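Local coordinates for protein alpha-glucosidase ([Eubacterium] rectale, PDB 6PNR) that probably hydrolyses alpha-sulfoquinovosides, releasing the sulfoquinovose head group of sulfolipids, as a family 31 glycoside hydrolase, at residues K334-F339 with F368-D373; D361-E366 with P416-K421; Q201-P206 with S407-H412. One frame throughout, in Å; residues are numbered along the deposited sequence.

Interaction 1 (K334-F339 with F368-D373); sequences KEKGYF and FEWFKD. With SO4 (sulfate ion), chain F.
The indole of Trp-370 takes the ring of Tyr-338 on one face, with CD2 of Tyr-338 lying 3.3 Å above the indole plane and displaced toward its rim. On the tyrosine's side, CD1 and CD2 of Trp-370 sit at the ring edge, near its plane. CD2 of Tyr-338 comes to 3.4 Å from CD2 of Trp-370, and the planes stand at 58°, an oblique pair that is neither stack nor T-shape. One face of the Tyr-338 ring carries CB of Lys-336, centred 3.6 Å above it. Gly-337, between these two residues, has a positive phi (66°) and closes helix 328-335 in a Schellman motif; the turn brings Lys-336 and Tyr-338 together facing helix 365-380, within the TIM-barrel domain of the family 31 enzymes. Beyond CG the lysine runs extended, which carries NZ to a sulfate ion, probably from the crystallisation liquor. Lys-336 NZ binds sulfate O3 at 2.6 Å and O2 only weakly, while Tyr-338 OH donates to O2 at 2.8 Å. Glu-332 forms a salt bridge with Lys-336 NZ and accepts from NE1 of Trp-370, so the indole is held at its polar edge as well as on its face. Replacing Trp-370 by a leucine would probably leave the CD2 edge of Tyr-338 poorly packed and Glu-332 without its indole donor.

Interaction 2 (D361-E366 with P416-K421); sequences DLTNPE and PVLWAK
Leu-418 and Trp-419 receive the side chain of Leu-362 on one turn of helix 408-429. Of the two, Leu-418 comes first in sequence: its CB faces CB of Leu-362 at 4.1 Å, and the closest CA pair, 6.5 Å apart, joins these same residues. Its CD1 branch reaches on to Thr-363, meeting CG2 at 3.8 Å as the two side chains cross at a slant. The methyl faces Leu-418 while OG1 is engaged elsewhere: it donates to OD1 of Asp-361 at 2.6 Å and is also bonded to the amide of Ser-404. The Thr-363 amide reaches the same Asp-361 oxygen from the same face of the carboxylate, completing an Asx turn. Trp-419 follows. CD1 of Leu-362 lies 3.6 Å from its backbone N and 3.8 Å from its CB, placing the leucine methyl against the root of the side chain and oblique to the indole. With CG anti to the backbone N (chi1 173°), the indole extends to meet the ring of Phe-371. The Asp-361 to Asn-364 type I turn thus lies between strand 356-359 and helix 365-380, N-capped by Asn-364, and packs against helix 408-429, from which Val-417, Ala-420 and Lys-421 touch helix 447-450.

Interaction 3 (Q201-P206 with S407-H412); sequences QIWEVP and SPMIEH
Trp-203 and Met-409 meet edge to methyl: CE of Met-409 lies near the plane of the indole, 3.8 Å from CE3 of Trp-203 and almost as close to CZ3, so it touches the rim of the six-membered ring and not a face. The methionine gets there by folding. Its chain bends at both chi2 and chi3, which turns the terminal methyl toward the ring, and the two side chains cross at a slant. The far, pyrrole end of the indole is fixed separately. NE1 of Trp-203 donates to OE1 of Gln-201 at 2.9 Å, and the acceptor lies within 7° of the indole plane, although the donor stands well above the plane of the amide. Tyr-187 stacks with this indole and Arg-101 makes a cation-pi contact with it, so further contacts besides the methionine hold it in the N-terminal beta region.

The second pair, Glu-204 and Ile-410, crosses at about a right angle. CG of Glu-204 sits between the backbone N and the carbonyl carbon (chi1 80°), and the extended chain beyond brings OE1 to 3.6 Å from CD1 of Ile-410. The other carboxylate oxygen, OE2, is hydrogen-bonded to Ser-184. Both helix residues belong to the first turn of helix 408-429, where Ser-407 is the N-cap: its OG accepts from the amide of Met-409 at 2.9 Å.

The contact joins the loop leaving strand 197-202, a strand of an antiparallel sheet, to the first turn of a helix of the TIM-barrel domain. No hydrogen bond or salt bridge crosses between the segments; they meet through two methyl groups, one against an aromatic rim and one against a carboxylate oxygen, which implies van der Waals packing with little directional demand.

How the interactions relate
From the N terminus, 201-206 at the end of strand 197-202 opens the longest loop, closed by interaction 3 when the chain reaches 407-412, 201 residues on. Interaction 1 closes inside that loop, 334-339 meeting 368-373, and is wholly nested in it. Interaction 2 crosses both: 361-366 falls within the loop of interaction 1, and its partner 416-421 lies beyond 407-412. Interactions 1 and 2 share helix 365-380 and touch, with Tyr-338 O 2.9 Å from Asp-361 N, a probable hydrogen bond. Helix 408-429, shared by interactions 2 and 3, thus touches both the loop after strand 197-202 and the turn leading into helix 365-380, which interaction 1 joins to the end of helix 328-335.

Interaction 1 (K334-F339 with F368-D373)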
loop_
_atom_site.group_PDB
_atom_site.type_symbol
_atom_site.label_atom_id
_atom_site.label_comp_id
_atom_site.label_asym_id
_atom_site.label_seq_id
_atom_site.Cartn_x
_atom_site.Cartn_y
_atom_site.Cartn_z
ATOM N N LYS A 334 25.064 18.752 24.638
ATOM C CA LYS A 334 26.136 17.939 24.071
ATOM C C LYS A 334 27.289 17.798 25.057
ATOM O O LYS A 334 27.822 16.696 25.245
ATOM C CB LYS A 334 26.628 18.552 22.762
ATOM C CG LYS A 334 27.842 17.840 22.164
ATOM C CD LYS A 334 28.258 18.504 20.867
ATOM C CE LYS A 334 29.287 17.671 20.106
ATOM N NZ LYS A 334 29.492 18.238 18.746
ATOM N N GLU A 335 27.674 18.904 25.704
ATOM C CA GLU A 335 28.754 18.868 26.685
ATOM C C GLU A 335 28.439 17.919 27.828
ATOM O O GLU A 335 29.297 17.130 28.240
ATOM C CB GLU A 335 29.029 20.274 27.222
ATOM C CG GLU A 335 29.725 21.174 26.203
ATOM C CD GLU A 335 29.758 22.646 26.610
ATOM O OE1 GLU A 335 29.183 22.994 27.674
ATOM O OE2 GLU A 335 30.359 23.451 25.856
ATOM N N LYS A 336 27.208 17.962 28.340
ATOM C CA LYS A 336 26.829 17.163 29.497
ATOM C C LYS A 336 26.381 15.754 29.135
ATOM O O LYS A 336 25.997 14.999 30.033
ATOM C CB LYS A 336 25.728 17.886 30.284
ATOM C CG LYS A 336 26.147 19.275 30.730
ATOM C CD LYS A 336 25.074 19.993 31.525
ATOM C CE LYS A 336 25.602 21.330 32.039
ATOM N NZ LYS A 336 24.608 22.054 32.881
ATOM N N GLY A 337 26.423 15.381 27.863
ATOM C CA GLY A 337 26.055 14.033 27.451
ATOM C C GLY A 337 24.593 13.692 27.661
ATOM O O GLY A 337 24.277 12.565 28.053
ATOM N N TYR A 338 23.691 14.631 27.384
ATOM C CA TYR A 338 22.273 14.463 27.679
ATOM C C TYR A 338 21.445 14.048 26.469
ATOM O O TYR A 338 20.214 14.078 26.543
ATOM C CB TYR A 338 21.709 15.753 28.270
ATOM C CG TYR A 338 22.145 16.029 29.694
ATOM C CD1 TYR A 338 22.794 15.052 30.446
ATOM C CD2 TYR A 338 21.890 17.262 30.296
ATOM C CE1 TYR A 338 23.190 15.301 31.755
ATOM C CE2 TYR A 338 22.278 17.517 31.608
ATOM C CZ TYR A 338 22.928 16.531 32.326
ATOM O OH TYR A 338 23.318 16.772 33.618
ATOM N N PHE A 339 22.080 13.654 25.366
ATOM C CA PHE A 339 21.374 13.240 24.162
ATOM C C PHE A 339 21.445 11.729 23.986
ATOM O O PHE A 339 22.434 11.086 24.355
ATOM C CB PHE A 339 21.956 13.920 22.913
ATOM C CG PHE A 339 21.693 15.405 22.839
ATOM C CD1 PHE A 339 20.397 15.898 22.853
ATOM C CD2 PHE A 339 22.744 16.306 22.714
ATOM C CE1 PHE A 339 20.153 17.274 22.768
ATOM C CE2 PHE A 339 22.511 17.668 22.635
ATOM C CZ PHE A 339 21.212 18.155 22.660
ATOM N N PHE A 368 16.579 14.426 32.210
ATOM C CA PHE A 368 15.182 14.759 32.490
ATOM C C PHE A 368 15.079 15.984 33.396
ATOM O O PHE A 368 14.388 16.957 33.068
ATOM C CB PHE A 368 14.490 13.533 33.110
ATOM C CG PHE A 368 12.995 13.681 33.342
ATOM C CD1 PHE A 368 12.509 14.126 34.562
ATOM C CD2 PHE A 368 12.080 13.305 32.369
ATOM C CE1 PHE A 368 11.134 14.227 34.794
ATOM C CE2 PHE A 368 10.706 13.422 32.589
ATOM C CZ PHE A 368 10.233 13.864 33.796
ATOM N N GLU A 369 15.784 15.968 34.532
ATOM C CA GLU A 369 15.782 17.121 35.430
ATOM C C GLU A 369 16.352 18.361 34.750
ATOM O O GLU A 369 15.848 19.474 34.942
ATOM C CB GLU A 369 16.576 16.794 36.698
ATOM C CG GLU A 369 15.896 15.773 37.576
ATOM C CD GLU A 369 14.581 16.294 38.116
ATOM O OE1 GLU A 369 14.550 17.470 38.536
ATOM O OE2 GLU A 369 13.583 15.542 38.102
ATOM N N TRP A 370 17.403 18.188 33.951
ATOM C CA TRP A 370 17.964 19.313 33.211
ATOM C C TRP A 370 16.912 19.959 32.316
ATOM O O TRP A 370 16.781 21.187 32.281
ATOM C CB TRP A 370 19.161 18.835 32.389
ATOM C CG TRP A 370 19.792 19.852 31.475
ATOM C CD1 TRP A 370 20.588 20.901 31.837
ATOM C CD2 TRP A 370 19.727 19.877 30.037
ATOM N NE1 TRP A 370 21.007 21.588 30.716
ATOM C CE2 TRP A 370 20.494 20.978 29.601
ATOM C CE3 TRP A 370 19.089 19.079 29.079
ATOM C CZ2 TRP A 370 20.640 21.303 28.247
ATOM C CZ3 TRP A 370 19.239 19.402 27.728
ATOM C CH2 TRP A 370 20.009 20.503 27.330
ATOM N N PHE A 371 16.138 19.148 31.591
ATOM C CA PHE A 371 15.170 19.743 30.673
ATOM C C PHE A 371 14.019 20.374 31.439
ATOM O O PHE A 371 13.523 21.446 31.061
ATOM C CB PHE A 371 14.664 18.710 29.660
ATOM C CG PHE A 371 14.237 19.330 28.346
ATOM C CD1 PHE A 371 12.946 19.780 28.165
ATOM C CD2 PHE A 371 15.149 19.524 27.325
ATOM C CE1 PHE A 371 12.558 20.379 26.968
ATOM C CE2 PHE A 371 14.771 20.122 26.125
ATOM C CZ PHE A 371 13.477 20.552 25.952
ATOM N N LYS A 372 13.606 19.742 32.537
ATOM C CA LYS A 372 12.655 20.366 33.438
ATOM C C LYS A 372 13.155 21.736 33.889
ATOM O O LYS A 372 12.391 22.708 33.910
ATOM C CB LYS A 372 12.405 19.439 34.636
ATOM C CG LYS A 372 11.243 19.849 35.511
ATOM C CD LYS A 372 11.246 19.111 36.851
ATOM C CE LYS A 372 11.378 17.608 36.696
ATOM N NZ LYS A 372 11.260 16.948 38.044
ATOM N N ASP A 373 14.445 21.840 34.225
ATOM C CA ASP A 373 14.983 23.126 34.670
ATOM C C ASP A 373 15.020 24.149 33.536
ATOM O O ASP A 373 14.885 25.353 33.789
ATOM C CB ASP A 373 16.384 22.945 35.261
ATOM C CG ASP A 373 16.364 22.314 36.657
ATOM O OD1 ASP A 373 15.297 22.285 37.306
ATOM O OD2 ASP A 373 17.430 21.851 37.106
HETATM S S SO4 F . 23.023 20.142 35.414
HETATM O O1 SO4 F . 21.668 19.596 35.444
HETATM O O2 SO4 F . 23.863 19.324 34.541
HETATM O O3 SO4 F . 22.983 21.513 34.901
HETATM O O4 SO4 F . 23.589 20.141 36.764
#

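Interaction 2 (D361-E366 with P416-K421)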
loop_
_atom_site.group_PDB
_atom_site.type_symbol
_atom_site.label_atom_id
_atom_site.label_comp_id
_atom_site.label_asym_id
_atom_site.label_seq_id
_atom_site.Cartn_x
_atom_site.Cartn_y
_atom_site.Cartn_z
ATOM N N ASP A 361 17.659 12.753 26.075
ATOM C CA ASP A 361 17.346 11.407 26.562
ATOM C C ASP A 361 16.522 11.517 27.839
ATOM O O ASP A 361 17.042 11.516 28.957
ATOM C CB ASP A 361 18.613 10.588 26.777
ATOM C CG ASP A 361 18.312 9.137 27.129
ATOM O OD1 ASP A 361 17.120 8.803 27.323
ATOM O OD2 ASP A 361 19.259 8.325 27.195
ATOM N N LEU A 362 15.204 11.563 27.671
ATOM C CA LEU A 362 14.320 11.724 28.814
ATOM C C LEU A 362 14.351 10.528 29.762
ATOM O O LEU A 362 13.795 10.626 30.854
ATOM C CB LEU A 362 12.892 11.971 28.332
ATOM C CG LEU A 362 12.689 13.256 27.526
ATOM C CD1 LEU A 362 11.241 13.372 27.087
ATOM C CD2 LEU A 362 13.100 14.478 28.332
ATOM N N THR A 363 14.965 9.412 29.372
ATOM C CA THR A 363 15.099 8.268 30.269
ATOM C C THR A 363 16.307 8.386 31.185
ATOM O O THR A 363 16.416 7.622 32.152
ATOM C CB THR A 363 15.204 6.959 29.482
ATOM O OG1 THR A 363 16.503 6.854 28.886
ATOM C CG2 THR A 363 14.151 6.907 28.393
ATOM N N ASN A 364 17.217 9.302 30.886
ATOM C CA ASN A 364 18.331 9.629 31.761
ATOM C C ASN A 364 17.814 10.612 32.799
ATOM O O ASN A 364 17.494 11.759 32.449
ATOM C CB ASN A 364 19.489 10.225 30.947
ATOM C CG ASN A 364 20.675 10.618 31.812
ATOM O OD1 ASN A 364 20.541 10.843 33.012
ATOM N ND2 ASN A 364 21.846 10.699 31.198
ATOM N N PRO A 365 17.727 10.222 34.077
ATOM C CA PRO A 365 17.155 11.140 35.075
ATOM C C PRO A 365 17.857 12.485 35.129
ATOM O O PRO A 365 17.190 13.506 35.350
ATOM C CB PRO A 365 17.300 10.368 36.395
ATOM C CG PRO A 365 17.381 8.926 35.981
ATOM C CD PRO A 365 18.113 8.927 34.670
ATOM N N GLU A 366 19.174 12.523 34.916
ATOM C CA GLU A 366 19.897 13.792 34.923
ATOM C C GLU A 366 19.458 14.684 33.767
ATOM O O GLU A 366 19.219 15.886 33.949
ATOM C CB GLU A 366 21.404 13.538 34.862
ATOM C CG GLU A 366 21.943 12.730 36.031
ATOM C CD GLU A 366 23.452 12.832 36.168
ATOM O OE1 GLU A 366 24.096 13.425 35.278
ATOM O OE2 GLU A 366 23.990 12.322 37.173
ATOM N N PRO A 416 6.180 10.133 24.279
ATOM C CA PRO A 416 5.212 11.207 24.548
ATOM C C PRO A 416 4.819 11.330 26.005
ATOM O O PRO A 416 4.572 12.450 26.464
ATOM C CB PRO A 416 4.014 10.812 23.682
ATOM C CG PRO A 416 4.634 10.056 22.540
ATOM C CD PRO A 416 5.707 9.247 23.196
ATOM N N VAL A 417 4.738 10.220 26.746
ATOM C CA VAL A 417 4.363 10.316 28.158
ATOM C C VAL A 417 5.543 10.782 29.006
ATOM O O VAL A 417 5.360 11.540 29.970
ATOM C CB VAL A 417 3.798 8.972 28.652
ATOM C CG1 VAL A 417 3.402 9.064 30.134
ATOM C CG2 VAL A 417 2.593 8.613 27.830
ATOM N N LEU A 418 6.768 10.340 28.677
ATOM C CA LEU A 418 7.942 10.896 29.355
ATOM C C LEU A 418 8.005 12.405 29.177
ATOM O O LEU A 418 8.279 13.148 30.131
ATOM C CB LEU A 418 9.229 10.252 28.825
ATOM C CG LEU A 418 9.440 8.798 29.241
ATOM C CD1 LEU A 418 10.619 8.172 28.493
ATOM C CD2 LEU A 418 9.645 8.719 30.745
ATOM N N TRP A 419 7.747 12.875 27.958
ATOM C CA TRP A 419 7.769 14.305 27.680
ATOM C C TRP A 419 6.634 15.022 28.413
ATOM O O TRP A 419 6.836 16.100 28.989
ATOM C CB TRP A 419 7.715 14.483 26.156
ATOM C CG TRP A 419 7.557 15.866 25.605
ATOM C CD1 TRP A 419 6.747 16.231 24.563
ATOM C CD2 TRP A 419 8.245 17.057 26.008
ATOM N NE1 TRP A 419 6.868 17.577 24.311
ATOM C CE2 TRP A 419 7.780 18.108 25.184
ATOM C CE3 TRP A 419 9.209 17.340 26.977
ATOM C CZ2 TRP A 419 8.233 19.415 25.316
ATOM C CZ3 TRP A 419 9.657 18.650 27.105
ATOM C CH2 TRP A 419 9.168 19.667 26.278
ATOM N N ALA A 420 5.437 14.424 28.424
ATOM C CA ALA A 420 4.330 14.965 29.206
ATOM C C ALA A 420 4.719 15.107 30.668
ATOM O O ALA A 420 4.472 16.147 31.298
ATOM C CB ALA A 420 3.106 14.061 29.069
ATOM N N LYS A 421 5.341 14.059 31.217
ATOM C CA LYS A 421 5.779 14.061 32.613
ATOM C C LYS A 421 6.792 15.170 32.879
ATOM O O LYS A 421 6.780 15.796 33.943
ATOM C CB LYS A 421 6.385 12.701 32.945
ATOM C CG LYS A 421 6.528 12.400 34.419
ATOM C CD LYS A 421 6.982 10.956 34.613
ATOM C CE LYS A 421 6.756 10.501 36.047
ATOM N NZ LYS A 421 7.094 9.055 36.208
#

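Interaction 3 (Q201-P206 with S407-H412)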
loop_
_atom_site.group_PDB
_atom_site.type_symbol
_atom_site.label_atom_id
_atom_site.label_comp_id
_atom_site.label_asym_id
_atom_site.label_seq_id
_atom_site.Cartn_x
_atom_site.Cartn_y
_atom_site.Cartn_z
ATOM N N GLN A 201 -2.626 -7.757 18.751
ATOM C CA GLN A 201 -1.253 -8.165 18.465
ATOM C C GLN A 201 -0.280 -7.235 19.187
ATOM O O GLN A 201 -0.386 -6.012 19.069
ATOM C CB GLN A 201 -0.979 -8.143 16.960
ATOM C CG GLN A 201 0.463 -8.504 16.613
ATOM C CD GLN A 201 0.794 -8.370 15.125
ATOM O OE1 GLN A 201 1.951 -8.514 14.722
ATOM N NE2 GLN A 201 -0.214 -8.107 14.310
ATOM N N ILE A 202 0.670 -7.817 19.924
ATOM C CA ILE A 202 1.663 -7.071 20.695
ATOM C C ILE A 202 3.047 -7.576 20.317
ATOM O O ILE A 202 3.256 -8.789 20.202
ATOM C CB ILE A 202 1.446 -7.220 22.221
ATOM C CG1 ILE A 202 -0.039 -7.208 22.590
ATOM C CG2 ILE A 202 2.180 -6.116 22.964
ATOM C CD1 ILE A 202 -0.742 -5.881 22.380
ATOM N N TRP A 203 4.004 -6.660 20.135
ATOM C CA TRP A 203 5.355 -7.089 19.737
ATOM C C TRP A 203 6.264 -7.325 20.940
ATOM O O TRP A 203 7.466 -7.020 20.919
ATOM C CB TRP A 203 5.975 -6.090 18.760
ATOM C CG TRP A 203 5.369 -6.195 17.386
ATOM C CD1 TRP A 203 4.272 -6.934 17.028
ATOM C CD2 TRP A 203 5.834 -5.563 16.186
ATOM N NE1 TRP A 203 4.020 -6.781 15.679
ATOM C CE2 TRP A 203 4.966 -5.949 15.142
ATOM C CE3 TRP A 203 6.892 -4.694 15.896
ATOM C CZ2 TRP A 203 5.118 -5.491 13.831
ATOM C CZ3 TRP A 203 7.035 -4.233 14.588
ATOM C CH2 TRP A 203 6.157 -4.641 13.576
ATOM N N GLU A 204 5.672 -7.874 21.996
ATOM C CA GLU A 204 6.336 -8.413 23.177
ATOM C C GLU A 204 5.278 -9.197 23.937
ATOM O O GLU A 204 4.080 -9.063 23.673
ATOM C CB GLU A 204 6.927 -7.315 24.064
ATOM C CG GLU A 204 5.885 -6.635 24.951
ATOM C CD GLU A 204 6.504 -5.644 25.913
ATOM O OE1 GLU A 204 7.747 -5.659 26.068
ATOM O OE2 GLU A 204 5.751 -4.836 26.502
ATOM N N VAL A 205 5.720 -10.013 24.886
ATOM C CA VAL A 205 4.771 -10.565 25.847
ATOM C C VAL A 205 4.423 -9.449 26.823
ATOM O O VAL A 205 5.299 -8.992 27.569
ATOM C CB VAL A 205 5.341 -11.793 26.572
ATOM C CG1 VAL A 205 4.357 -12.288 27.615
ATOM C CG2 VAL A 205 5.693 -12.902 25.562
ATOM N N PRO A 206 3.179 -8.978 26.861
ATOM C CA PRO A 206 2.854 -7.836 27.719
ATOM C C PRO A 206 2.831 -8.227 29.185
ATOM O O PRO A 206 2.458 -9.344 29.543
ATOM C CB PRO A 206 1.455 -7.428 27.241
ATOM C CG PRO A 206 0.849 -8.721 26.802
ATOM C CD PRO A 206 1.985 -9.525 26.195
ATOM N N SER A 407 14.970 -1.255 24.580
ATOM C CA SER A 407 15.014 -1.087 23.133
ATOM C C SER A 407 14.201 0.137 22.710
ATOM O O SER A 407 13.155 0.425 23.301
ATOM C CB SER A 407 14.466 -2.327 22.431
ATOM O OG SER A 407 14.187 -2.041 21.073
ATOM N N PRO A 408 14.650 0.873 21.692
ATOM C CA PRO A 408 13.796 1.932 21.132
ATOM C C PRO A 408 12.497 1.401 20.551
ATOM O O PRO A 408 11.553 2.182 20.373
ATOM C CB PRO A 408 14.687 2.564 20.057
ATOM C CG PRO A 408 15.643 1.461 19.685
ATOM C CD PRO A 408 15.937 0.782 20.982
ATOM N N MET A 409 12.401 0.093 20.273
ATOM C CA MET A 409 11.116 -0.490 19.894
ATOM C C MET A 409 10.109 -0.441 21.041
ATOM O O MET A 409 8.903 -0.559 20.806
ATOM C CB MET A 409 11.309 -1.931 19.421
ATOM C CG MET A 409 12.062 -2.066 18.088
ATOM S SD MET A 409 11.197 -1.291 16.719
ATOM C CE MET A 409 9.661 -2.213 16.690
ATOM N N ILE A 410 10.580 -0.252 22.267
ATOM C CA ILE A 410 9.722 -0.109 23.431
ATOM C C ILE A 410 9.605 1.348 23.859
ATOM O O ILE A 410 8.531 1.789 24.264
ATOM C CB ILE A 410 10.260 -0.976 24.591
ATOM C CG1 ILE A 410 10.328 -2.453 24.194
ATOM C CG2 ILE A 410 9.445 -0.752 25.870
ATOM C CD1 ILE A 410 9.000 -3.081 23.863
ATOM N N GLU A 411 10.702 2.112 23.774
ATOM C CA GLU A 411 10.674 3.493 24.238
ATOM C C GLU A 411 10.027 4.453 23.247
ATOM O O GLU A 411 9.651 5.562 23.652
ATOM C CB GLU A 411 12.091 3.975 24.560
ATOM C CG GLU A 411 12.775 3.188 25.662
ATOM C CD GLU A 411 12.288 3.567 27.041
ATOM O OE1 GLU A 411 11.188 4.151 27.158
ATOM O OE2 GLU A 411 13.021 3.293 28.016
ATOM N N HIS A 412 9.893 4.063 21.974
ATOM C CA HIS A 412 9.297 4.955 20.979
ATOM C C HIS A 412 7.912 5.428 21.411
ATOM O O HIS A 412 7.642 6.636 21.447
ATOM C CB HIS A 412 9.223 4.272 19.612
ATOM C CG HIS A 412 8.468 5.074 18.599
ATOM N ND1 HIS A 412 9.069 6.036 17.815
ATOM C CD2 HIS A 412 7.150 5.104 18.286
ATOM C CE1 HIS A 412 8.161 6.604 17.042
ATOM N NE2 HIS A 412 6.988 6.059 17.310
#